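PDB 6NQI: Pre-mRNA splicing factor PRP8 from Cyanidioschyzon merolae, which probably helps bind the U1, U2, U5 and U6 snRNAs and the pre-mRNA intron in the spliceosome, this chain being its RNase H-like (RH) domain. Local coordinates for residues P79-M90 with I105-A113; I139-V150 with P193-W204. All blocks are in the same frame, centred on the assembly; numbering follows the deposited sequence.

Contact 1 (P79-M90 with I105-A113); sequences PRGIVLAQTASM and IPVRAGAAA. With BME (beta-mercaptoethanol), chain C.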
loop_
_atom_site.group_PDB
_atom_site.type_symbol
_atom_site.label_atom_id
_atom_site.label_comp_id
_atom_site.label_asym_id
_atom_site.label_seq_id
_atom_site.Cartn_x
_atom_site.Cartn_y
_atom_site.Cartn_z
ATOM N N PRO A 79 0.450 2.520 14.114
ATOM C CA PRO A 79 1.784 2.710 13.548
ATOM C C PRO A 79 2.597 3.720 14.351
ATOM O O PRO A 79 2.063 4.664 14.933
ATOM C CB PRO A 79 1.496 3.211 12.127
ATOM C CG PRO A 79 0.200 3.871 12.234
ATOM C CD PRO A 79 -0.590 3.057 13.223
ATOM N N ARG A 80 3.902 3.485 14.405
ATOM C CA ARG A 80 4.814 4.434 15.029
ATOM C C ARG A 80 5.178 5.586 14.102
ATOM O O ARG A 80 5.790 6.554 14.556
ATOM C CB ARG A 80 6.062 3.702 15.543
ATOM C CG ARG A 80 5.750 2.887 16.793
ATOM C CD ARG A 80 6.826 1.880 17.101
ATOM N NE ARG A 80 7.446 2.105 18.418
ATOM C CZ ARG A 80 8.511 1.437 18.866
ATOM N NH1 ARG A 80 9.089 0.507 18.105
ATOM N NH2 ARG A 80 9.006 1.695 20.079
ATOM N N GLY A 81 4.823 5.494 12.827
ATOM C CA GLY A 81 5.001 6.572 11.869
ATOM C C GLY A 81 4.107 6.359 10.666
ATOM O O GLY A 81 3.643 5.243 10.404
ATOM N N ILE A 82 3.808 7.454 9.968
ATOM C CA ILE A 82 2.989 7.438 8.756
ATOM C C ILE A 82 3.784 8.128 7.664
ATOM O O ILE A 82 4.218 9.267 7.853
ATOM C CB ILE A 82 1.640 8.142 8.968
ATOM C CG1 ILE A 82 0.797 7.352 9.971
ATOM C CG2 ILE A 82 0.942 8.336 7.629
ATOM C CD1 ILE A 82 -0.294 8.151 10.652
ATOM N N VAL A 83 3.990 7.453 6.539
ATOM C CA VAL A 83 4.773 8.011 5.437
ATOM C C VAL A 83 3.855 8.132 4.228
ATOM O O VAL A 83 3.341 7.118 3.735
ATOM C CB VAL A 83 6.006 7.146 5.106
ATOM C CG1 VAL A 83 6.925 7.863 4.110
ATOM C CG2 VAL A 83 6.751 6.709 6.358
ATOM N N LEU A 84 3.665 9.354 3.739
ATOM C CA LEU A 84 2.799 9.635 2.603
ATOM C C LEU A 84 3.616 9.727 1.329
ATOM O O LEU A 84 4.691 10.336 1.304
ATOM C CB LEU A 84 2.029 10.942 2.792
ATOM C CG LEU A 84 1.206 11.062 4.065
ATOM C CD1 LEU A 84 0.601 12.447 4.196
ATOM C CD2 LEU A 84 0.129 9.990 4.053
ATOM N N ALA A 85 3.103 9.097 0.274
ATOM C CA ALA A 85 3.791 9.165 -1.005
ATOM C C ALA A 85 3.659 10.547 -1.625
ATOM O O ALA A 85 4.579 11.007 -2.305
ATOM C CB ALA A 85 3.263 8.087 -1.948
ATOM N N GLN A 86 2.523 11.221 -1.422
ATOM C CA GLN A 86 2.292 12.550 -1.984
ATOM C C GLN A 86 2.166 13.591 -0.876
ATOM O O GLN A 86 1.343 13.450 0.037
ATOM C CB GLN A 86 1.055 12.562 -2.886
ATOM C CG GLN A 86 1.361 12.071 -4.297
ATOM C CD GLN A 86 0.153 12.103 -5.233
ATOM O OE1 GLN A 86 -0.985 11.906 -4.805
ATOM N NE2 GLN A 86 0.408 12.347 -6.522
ATOM N N THR A 87 2.952 14.661 -0.988
ATOM C CA THR A 87 3.025 15.627 0.097
ATOM C C THR A 87 1.755 16.457 0.192
ATOM O O THR A 87 1.499 17.067 1.240
ATOM C CB THR A 87 4.260 16.517 -0.089
ATOM O OG1 THR A 87 4.482 17.306 1.090
ATOM C CG2 THR A 87 4.107 17.450 -1.295
ATOM N N ALA A 88 0.929 16.448 -0.863
ATOM C CA ALA A 88 -0.279 17.266 -0.890
ATOM C C ALA A 88 -1.257 16.868 0.198
ATOM O O ALA A 88 -2.044 17.709 0.646
ATOM C CB ALA A 88 -0.956 17.164 -2.250
ATOM N N SER A 89 -1.194 15.623 0.661
ATOM C CA SER A 89 -2.065 15.146 1.721
ATOM C C SER A 89 -1.401 15.199 3.082
ATOM O O SER A 89 -1.958 14.665 4.045
ATOM C CB SER A 89 -2.499 13.713 1.435
ATOM O OG SER A 89 -2.969 13.600 0.115
ATOM N N MET A 90 -0.243 15.860 3.191
ATOM C CA MET A 90 0.401 16.001 4.492
ATOM C C MET A 90 -0.346 17.003 5.358
ATOM O O MET A 90 -0.659 16.724 6.521
ATOM C CB MET A 90 1.847 16.436 4.315
ATOM C CG MET A 90 2.537 16.697 5.640
ATOM S SD MET A 90 4.340 16.576 5.576
ATOM C CE MET A 90 4.429 14.864 5.120
ATOM N N ILE A 105 1.491 11.350 16.255
ATOM C CA ILE A 105 2.031 10.280 15.435
ATOM C C ILE A 105 2.754 10.952 14.268
ATOM O O ILE A 105 2.077 11.572 13.424
ATOM C CB ILE A 105 0.952 9.330 14.902
ATOM C CG1 ILE A 105 0.281 8.545 16.015
ATOM C CG2 ILE A 105 1.550 8.370 13.877
ATOM C CD1 ILE A 105 -0.750 7.569 15.477
ATOM N N PRO A 106 4.069 10.854 14.177
ATOM C CA PRO A 106 4.792 11.601 13.147
ATOM C C PRO A 106 4.286 11.241 11.762
ATOM O O PRO A 106 4.024 10.079 11.457
ATOM C CB PRO A 106 6.247 11.170 13.355
ATOM C CG PRO A 106 6.290 10.695 14.756
ATOM C CD PRO A 106 4.978 10.062 15.022
ATOM N N VAL A 107 4.064 12.272 10.960
ATOM C CA VAL A 107 3.611 12.145 9.589
ATOM C C VAL A 107 4.701 12.739 8.714
ATOM O O VAL A 107 5.058 13.910 8.879
ATOM C CB VAL A 107 2.265 12.865 9.412
ATOM C CG1 VAL A 107 1.869 12.931 7.952
ATOM C CG2 VAL A 107 1.218 12.150 10.230
ATOM N N ARG A 108 5.154 11.972 7.734
ATOM C CA ARG A 108 6.330 12.297 6.943
ATOM C C ARG A 108 6.015 12.058 5.476
ATOM O O ARG A 108 5.113 11.296 5.137
ATOM C CB ARG A 108 7.528 11.429 7.412
ATOM C CG ARG A 108 8.884 11.693 6.768
ATOM C CD ARG A 108 10.067 10.757 7.291
ATOM N NE ARG A 108 10.032 9.309 6.992
ATOM C CZ ARG A 108 10.565 8.712 5.911
ATOM N NH1 ARG A 108 11.218 9.414 4.987
ATOM N NH2 ARG A 108 10.471 7.391 5.762
ATOM N N ALA A 109 6.741 12.753 4.613
ATOM C CA ALA A 109 6.645 12.588 3.176
ATOM C C ALA A 109 7.770 11.667 2.716
ATOM O O ALA A 109 8.417 10.985 3.518
ATOM C CB ALA A 109 6.707 13.942 2.470
ATOM N N GLY A 110 7.990 11.627 1.408
ATOM C CA GLY A 110 9.112 10.912 0.848
ATOM C C GLY A 110 8.891 9.452 0.540
ATOM O O GLY A 110 9.875 8.743 0.288
ATOM N N ALA A 111 7.641 8.972 0.548
ATOM C CA ALA A 111 7.423 7.598 0.095
ATOM C C ALA A 111 7.394 7.502 -1.421
ATOM O O ALA A 111 7.422 6.384 -1.953
ATOM C CB ALA A 111 6.117 7.035 0.666
ATOM N N ALA A 112 7.469 8.650 -2.107
ATOM C CA ALA A 112 7.430 8.680 -3.563
ATOM C C ALA A 112 8.475 7.756 -4.168
ATOM O O ALA A 112 8.201 7.047 -5.143
ATOM C CB ALA A 112 7.637 10.115 -4.051
ATOM N N ALA A 113 9.680 7.743 -3.590
ATOM C CA ALA A 113 10.740 6.853 -4.044
ATOM C C ALA A 113 10.297 5.395 -4.091
ATOM O O ALA A 113 10.950 4.583 -4.758
ATOM C CB ALA A 113 11.957 6.991 -3.127
HETATM C C1 BME C . -1.071 9.042 0.163
HETATM C C2 BME C . -1.410 10.362 0.829
HETATM O O1 BME C . -0.228 9.390 -0.906
HETATM S S2 BME C . -2.776 10.276 2.014
#
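The guanidinium of Arg108 has CG1 of Val83 over one face, 3.9 Å above the plane and offset toward the rim, while its NH2 lies beside Val83 CG2. With CG anti to the backbone N (chi1 -176°) and a bend at chi3, the arginine chain runs alongside the valine in the same direction. Two parallel bridges, Ile82 with Val107 and Val83 with Arg108, fix the strand pairing. Their bonds alternate: Ile82 N gives to Pro106 O (3.0 Å), Arg108 N to Ile82 O (2.9 Å) and Leu84 N to Arg108 O (2.8 Å, 171° at the hydrogen). Ala111 N to Leu84 O is a weak continuation.

On the face carrying Ile82 and Val107, Ile82 CD1 meets Ile105 CG2 at 3.7 Å. Leu84 reaches Val107 CG1 with CD1 (4.0 Å) and the sulfur of a bound beta-mercaptoethanol with CD2 (3.6 Å), while Leu93 of helix 90-97 also touches Ile82, Leu84 and Val107. Shortening Leu84 to an alanine removes both methyl branches and is likely to open a gap between Val107 and Leu93 under helix 90-97. Backbone bonds to strand 11-21 make 81-84 an inner strand and 107-108 the sheet's edge. Strand 81-84, helix 90-97 and strand 107-108 thus form a beta-alpha-beta unit of the RNase H-like fold.

Contact 2 (I139-V150 with P193-W204); sequences IWSGYADWLEHV and PWLWPALPETDW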
loop_
_atom_site.group_PDB
_atom_site.type_symbol
_atom_site.label_atom_id
_atom_site.label_comp_id
_atom_site.label_asym_id
_atom_site.label_seq_id
_atom_site.Cartn_x
_atom_site.Cartn_y
_atom_site.Cartn_z
ATOM N N ILE A 139 -7.872 -6.522 2.985
ATOM C CA ILE A 139 -6.568 -6.593 3.640
ATOM C C ILE A 139 -5.861 -7.867 3.202
ATOM O O ILE A 139 -6.389 -8.971 3.379
ATOM C CB ILE A 139 -6.691 -6.531 5.177
ATOM C CG1 ILE A 139 -7.335 -5.208 5.603
ATOM C CG2 ILE A 139 -5.340 -6.679 5.822
ATOM C CD1 ILE A 139 -7.722 -5.139 7.057
ATOM N N TRP A 140 -4.651 -7.714 2.679
ATOM C CA TRP A 140 -3.825 -8.800 2.178
ATOM C C TRP A 140 -2.583 -8.915 3.048
ATOM O O TRP A 140 -2.221 -7.981 3.761
ATOM C CB TRP A 140 -3.436 -8.564 0.708
ATOM C CG TRP A 140 -4.634 -8.323 -0.175
ATOM C CD1 TRP A 140 -5.471 -7.252 -0.141
ATOM C CD2 TRP A 140 -5.135 -9.188 -1.195
ATOM N NE1 TRP A 140 -6.452 -7.389 -1.075
ATOM C CE2 TRP A 140 -6.274 -8.575 -1.736
ATOM C CE3 TRP A 140 -4.729 -10.424 -1.705
ATOM C CZ2 TRP A 140 -7.015 -9.154 -2.769
ATOM C CZ3 TRP A 140 -5.462 -10.999 -2.727
ATOM C CH2 TRP A 140 -6.588 -10.364 -3.251
ATOM N N SER A 141 -1.944 -10.072 3.034
ATOM C CA SER A 141 -0.671 -10.227 3.740
ATOM C C SER A 141 0.445 -10.085 2.715
ATOM O O SER A 141 0.673 -10.981 1.904
ATOM C CB SER A 141 -0.598 -11.552 4.490
ATOM O OG SER A 141 -0.038 -12.570 3.691
ATOM N N GLY A 142 1.121 -8.942 2.730
ATOM C CA GLY A 142 2.159 -8.680 1.749
ATOM C C GLY A 142 3.456 -9.440 1.937
ATOM O O GLY A 142 4.281 -9.437 1.019
ATOM N N TYR A 143 3.643 -10.120 3.069
ATOM C CA TYR A 143 4.836 -10.923 3.304
ATOM C C TYR A 143 4.540 -12.415 3.254
ATOM O O TYR A 143 5.388 -13.220 3.655
ATOM C CB TYR A 143 5.501 -10.571 4.645
ATOM C CG TYR A 143 6.071 -9.170 4.724
ATOM C CD1 TYR A 143 6.203 -8.402 3.582
ATOM C CD2 TYR A 143 6.500 -8.627 5.944
ATOM C CE1 TYR A 143 6.717 -7.133 3.643
ATOM C CE2 TYR A 143 7.036 -7.341 6.012
ATOM C CZ TYR A 143 7.139 -6.608 4.856
ATOM O OH TYR A 143 7.642 -5.338 4.873
ATOM N N ALA A 144 3.345 -12.797 2.799
ATOM C CA ALA A 144 3.023 -14.204 2.610
ATOM C C ALA A 144 3.337 -14.970 3.880
ATOM O O ALA A 144 2.796 -14.672 4.948
ATOM C CB ALA A 144 3.812 -14.789 1.434
ATOM N N ASP A 145 4.280 -15.905 3.760
ATOM C CA ASP A 145 4.834 -16.670 4.869
ATOM C C ASP A 145 6.333 -16.453 4.984
ATOM O O ASP A 145 7.049 -17.338 5.449
ATOM C CB ASP A 145 4.554 -18.158 4.679
ATOM C CG ASP A 145 5.228 -18.718 3.426
ATOM O OD1 ASP A 145 5.709 -19.878 3.460
ATOM O OD2 ASP A 145 5.286 -17.982 2.411
ATOM N N TRP A 146 6.832 -15.306 4.523
ATOM C CA TRP A 146 8.277 -15.104 4.535
ATOM C C TRP A 146 8.829 -15.068 5.960
ATOM O O TRP A 146 9.887 -15.650 6.237
ATOM C CB TRP A 146 8.648 -13.828 3.776
ATOM C CG TRP A 146 8.156 -13.805 2.364
ATOM C CD1 TRP A 146 7.693 -14.865 1.628
ATOM C CD2 TRP A 146 8.131 -12.670 1.494
ATOM N NE1 TRP A 146 7.353 -14.449 0.363
ATOM C CE2 TRP A 146 7.606 -13.106 0.253
ATOM C CE3 TRP A 146 8.488 -11.322 1.647
ATOM C CZ2 TRP A 146 7.432 -12.245 -0.830
ATOM C CZ3 TRP A 146 8.309 -10.462 0.572
ATOM C CH2 TRP A 146 7.785 -10.930 -0.655
ATOM N N LEU A 147 8.097 -14.447 6.895
ATOM C CA LEU A 147 8.569 -14.375 8.274
ATOM C C LEU A 147 8.753 -15.759 8.895
ATOM O O LEU A 147 9.294 -15.857 10.007
ATOM C CB LEU A 147 7.607 -13.529 9.115
ATOM C CG LEU A 147 7.504 -12.065 8.686
ATOM C CD1 LEU A 147 6.872 -11.211 9.780
ATOM C CD2 LEU A 147 8.827 -11.474 8.214
ATOM N N GLU A 148 8.347 -16.822 8.197
ATOM C CA GLU A 148 8.663 -18.174 8.641
ATOM C C GLU A 148 10.129 -18.526 8.437
ATOM O O GLU A 148 10.694 -19.307 9.209
ATOM C CB GLU A 148 7.829 -19.179 7.853
ATOM C CG GLU A 148 6.380 -19.185 8.187
ATOM C CD GLU A 148 6.130 -19.917 9.476
ATOM O OE1 GLU A 148 5.982 -21.170 9.433
ATOM O OE2 GLU A 148 6.121 -19.229 10.527
ATOM N N HIS A 149 10.751 -17.960 7.408
ATOM C CA HIS A 149 12.053 -18.407 6.938
ATOM C C HIS A 149 13.098 -17.318 6.830
ATOM O O HIS A 149 14.286 -17.653 6.715
ATOM C CB HIS A 149 11.932 -19.093 5.574
ATOM C CG HIS A 149 10.986 -20.252 5.549
ATOM N ND1 HIS A 149 9.624 -20.102 5.415
ATOM C CD2 HIS A 149 11.214 -21.585 5.642
ATOM C CE1 HIS A 149 9.052 -21.293 5.434
ATOM N NE2 HIS A 149 9.994 -22.210 5.573
ATOM N N VAL A 150 12.713 -16.048 6.798
ATOM C CA VAL A 150 13.688 -14.968 6.688
ATOM C C VAL A 150 13.442 -14.013 7.844
ATOM O O VAL A 150 12.362 -14.021 8.454
ATOM C CB VAL A 150 13.576 -14.215 5.340
ATOM C CG1 VAL A 150 13.691 -15.168 4.155
ATOM C CG2 VAL A 150 12.292 -13.371 5.292
ATOM N N PRO A 193 -5.869 -13.184 2.597
ATOM C CA PRO A 193 -5.303 -13.699 1.340
ATOM C C PRO A 193 -3.845 -13.285 1.150
ATOM O O PRO A 193 -3.445 -12.165 1.488
ATOM C CB PRO A 193 -6.214 -13.090 0.260
ATOM C CG PRO A 193 -6.737 -11.839 0.861
ATOM C CD PRO A 193 -6.838 -12.089 2.342
ATOM N N TRP A 194 -3.041 -14.211 0.611
ATOM C CA TRP A 194 -1.657 -13.873 0.312
ATOM C C TRP A 194 -1.589 -13.157 -1.027
ATOM O O TRP A 194 -2.218 -13.560 -2.008
ATOM C CB TRP A 194 -0.757 -15.115 0.265
ATOM C CG TRP A 194 -0.585 -15.867 1.571
ATOM C CD1 TRP A 194 -1.247 -15.642 2.746
ATOM C CD2 TRP A 194 0.295 -16.983 1.818
ATOM N NE1 TRP A 194 -0.835 -16.542 3.705
ATOM C CE2 TRP A 194 0.108 -17.375 3.161
ATOM C CE3 TRP A 194 1.217 -17.687 1.034
ATOM C CZ2 TRP A 194 0.809 -18.440 3.737
ATOM C CZ3 TRP A 194 1.913 -18.744 1.608
ATOM C CH2 TRP A 194 1.703 -19.109 2.944
ATOM N N LEU A 195 -0.765 -12.130 -1.068
ATOM C CA LEU A 195 -0.541 -11.356 -2.269
ATOM C C LEU A 195 0.338 -12.098 -3.269
ATOM O O LEU A 195 0.314 -11.768 -4.456
ATOM C CB LEU A 195 0.077 -10.023 -1.853
ATOM C CG LEU A 195 0.270 -8.860 -2.797
ATOM C CD1 LEU A 195 -1.046 -8.105 -2.894
ATOM C CD2 LEU A 195 1.369 -7.970 -2.261
ATOM N N TRP A 196 1.161 -13.038 -2.796
ATOM C CA TRP A 196 2.100 -13.848 -3.559
ATOM C C TRP A 196 1.801 -15.340 -3.511
ATOM O O TRP A 196 1.186 -15.830 -2.558
ATOM C CB TRP A 196 3.506 -13.615 -3.005
ATOM C CG TRP A 196 3.758 -12.188 -2.864
ATOM C CD1 TRP A 196 3.785 -11.470 -1.704
ATOM C CD2 TRP A 196 3.990 -11.260 -3.921
ATOM N NE1 TRP A 196 4.048 -10.152 -1.974
ATOM C CE2 TRP A 196 4.174 -9.993 -3.331
ATOM C CE3 TRP A 196 4.082 -11.377 -5.308
ATOM C CZ2 TRP A 196 4.434 -8.849 -4.083
ATOM C CZ3 TRP A 196 4.346 -10.246 -6.051
ATOM C CH2 TRP A 196 4.520 -8.999 -5.441
ATOM N N PRO A 197 2.270 -16.100 -4.504
ATOM C CA PRO A 197 2.088 -17.553 -4.480
ATOM C C PRO A 197 2.946 -18.215 -3.413
ATOM O O PRO A 197 3.970 -17.682 -2.980
ATOM C CB PRO A 197 2.534 -17.980 -5.881
ATOM C CG PRO A 197 3.539 -16.959 -6.259
ATOM C CD PRO A 197 3.004 -15.672 -5.707
ATOM N N ALA A 198 2.515 -19.410 -3.005
ATOM C CA ALA A 198 3.170 -20.174 -1.938
ATOM C C ALA A 198 4.385 -20.929 -2.481
ATOM O O ALA A 198 4.268 -22.052 -2.972
ATOM C CB ALA A 198 2.174 -21.135 -1.295
ATOM N N LEU A 199 5.575 -20.325 -2.365
ATOM C CA LEU A 199 6.810 -20.912 -2.885
ATOM C C LEU A 199 7.827 -21.222 -1.777
ATOM O O LEU A 199 7.859 -20.544 -0.743
ATOM C CB LEU A 199 7.469 -19.970 -3.902
ATOM C CG LEU A 199 6.686 -19.511 -5.128
ATOM C CD1 LEU A 199 7.529 -18.499 -5.881
ATOM C CD2 LEU A 199 6.312 -20.677 -6.023
ATOM N N PRO A 200 8.695 -22.218 -1.981
ATOM C CA PRO A 200 9.792 -22.449 -1.034
ATOM C C PRO A 200 10.816 -21.331 -1.123
ATOM O O PRO A 200 10.802 -20.505 -2.037
ATOM C CB PRO A 200 10.390 -23.787 -1.483
ATOM C CG PRO A 200 9.371 -24.393 -2.385
ATOM C CD PRO A 200 8.666 -23.248 -3.033
ATOM N N GLU A 201 11.735 -21.327 -0.157
ATOM C CA GLU A 201 12.684 -20.221 -0.064
ATOM C C GLU A 201 13.736 -20.262 -1.160
ATOM O O GLU A 201 14.255 -19.211 -1.541
ATOM C CB GLU A 201 13.387 -20.215 1.293
ATOM C CG GLU A 201 12.653 -19.492 2.403
ATOM C CD GLU A 201 12.468 -17.992 2.157
ATOM O OE1 GLU A 201 13.423 -17.341 1.678
ATOM O OE2 GLU A 201 11.383 -17.454 2.490
ATOM N N THR A 202 14.082 -21.448 -1.662
ATOM C CA THR A 202 15.092 -21.529 -2.716
ATOM C C THR A 202 14.617 -20.822 -3.983
ATOM O O THR A 202 15.371 -20.069 -4.614
ATOM C CB THR A 202 15.458 -22.989 -2.997
ATOM O OG1 THR A 202 14.267 -23.768 -3.158
ATOM C CG2 THR A 202 16.271 -23.558 -1.848
ATOM N N ASP A 203 13.380 -21.095 -4.399
ATOM C CA ASP A 203 12.818 -20.394 -5.550
ATOM C C ASP A 203 12.692 -18.895 -5.296
ATOM O O ASP A 203 12.891 -18.098 -6.217
ATOM C CB ASP A 203 11.472 -21.015 -5.921
ATOM C CG ASP A 203 11.627 -22.364 -6.617
ATOM O OD1 ASP A 203 12.630 -22.564 -7.349
ATOM O OD2 ASP A 203 10.759 -23.234 -6.405
ATOM N N TRP A 204 12.384 -18.493 -4.055
ATOM C CA TRP A 204 12.381 -17.073 -3.703
ATOM C C TRP A 204 13.770 -16.463 -3.875
ATOM O O TRP A 204 13.905 -15.337 -4.363
ATOM C CB TRP A 204 11.864 -16.882 -2.272
ATOM C CG TRP A 204 10.345 -16.747 -2.183
ATOM C CD1 TRP A 204 9.485 -17.500 -1.417
ATOM C CD2 TRP A 204 9.524 -15.807 -2.887
ATOM N NE1 TRP A 204 8.182 -17.082 -1.609
ATOM C CE2 TRP A 204 8.184 -16.049 -2.507
ATOM C CE3 TRP A 204 9.791 -14.788 -3.807
ATOM C CZ2 TRP A 204 7.130 -15.315 -3.015
ATOM C CZ3 TRP A 204 8.744 -14.061 -4.306
ATOM C CH2 TRP A 204 7.429 -14.324 -3.910
#
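Ser141 and Trp194 form a single backbone bridge, whose firm bond is Ser141 N to Pro193 O, 3.0 Å and 168° at the hydrogen. The return bond, Leu195 N to Ser141 O, is weak at 3.5 Å. Gly142 O accepts a weak, bent bond from the indole NE1 of Trp196 (3.1 Å, 133°), in plane at that ring's edge.

The NE1 edge of Trp146 lies over a face of Trp204, 3.1 Å above its plane and offset toward the rim, in an edge-to-face pair with planes at 74°; their NE1 atoms, both donors, are not bonded. Trp196 completes the aromatic cluster, nearly parallel to Trp146 but hardly overlapping it. Outside both segments, Arg158 of helix 152-168 makes a cation-pi contact with Trp146 and a salt bridge with Glu201 OE1, whose chain bends at chi2 against Val150 CG1.

Next to the bridge, on the strand side, Pro193 CG sits over the Trp140 six-membered ring, 3.8 Å from its centroid, while the Ala144-Asp145 backbone covers one face of Trp194. Trp146 O is doubly satisfied, by His149 N and Val150 N. With few strong bonds across the contact, cohesion probably rests largely on indole faces and edges, with Arg158 linking the cluster to Glu201.

Both contacts reach the same mixed sheet, at its two outermost strands: contact 1 holds edge strand 107-108 against its inner neighbour 81-84, whereas contact 2 pins the end of edge strand 137-141 to the segment leading into helix 201-210. They lie on opposite sides of the chain's centre, their centres 26 Å apart, and do not touch. Both are partly buried, but contact 1 has more exposed residues among those that touch. Their chemistry follows their place: regular parallel backbone bonding and aliphatic packing within the sheet in contact 1, and tryptophan packing with one backbone bridge in contact 2, where the strand end and its following loop meet the loop and first turn of helix 201-210.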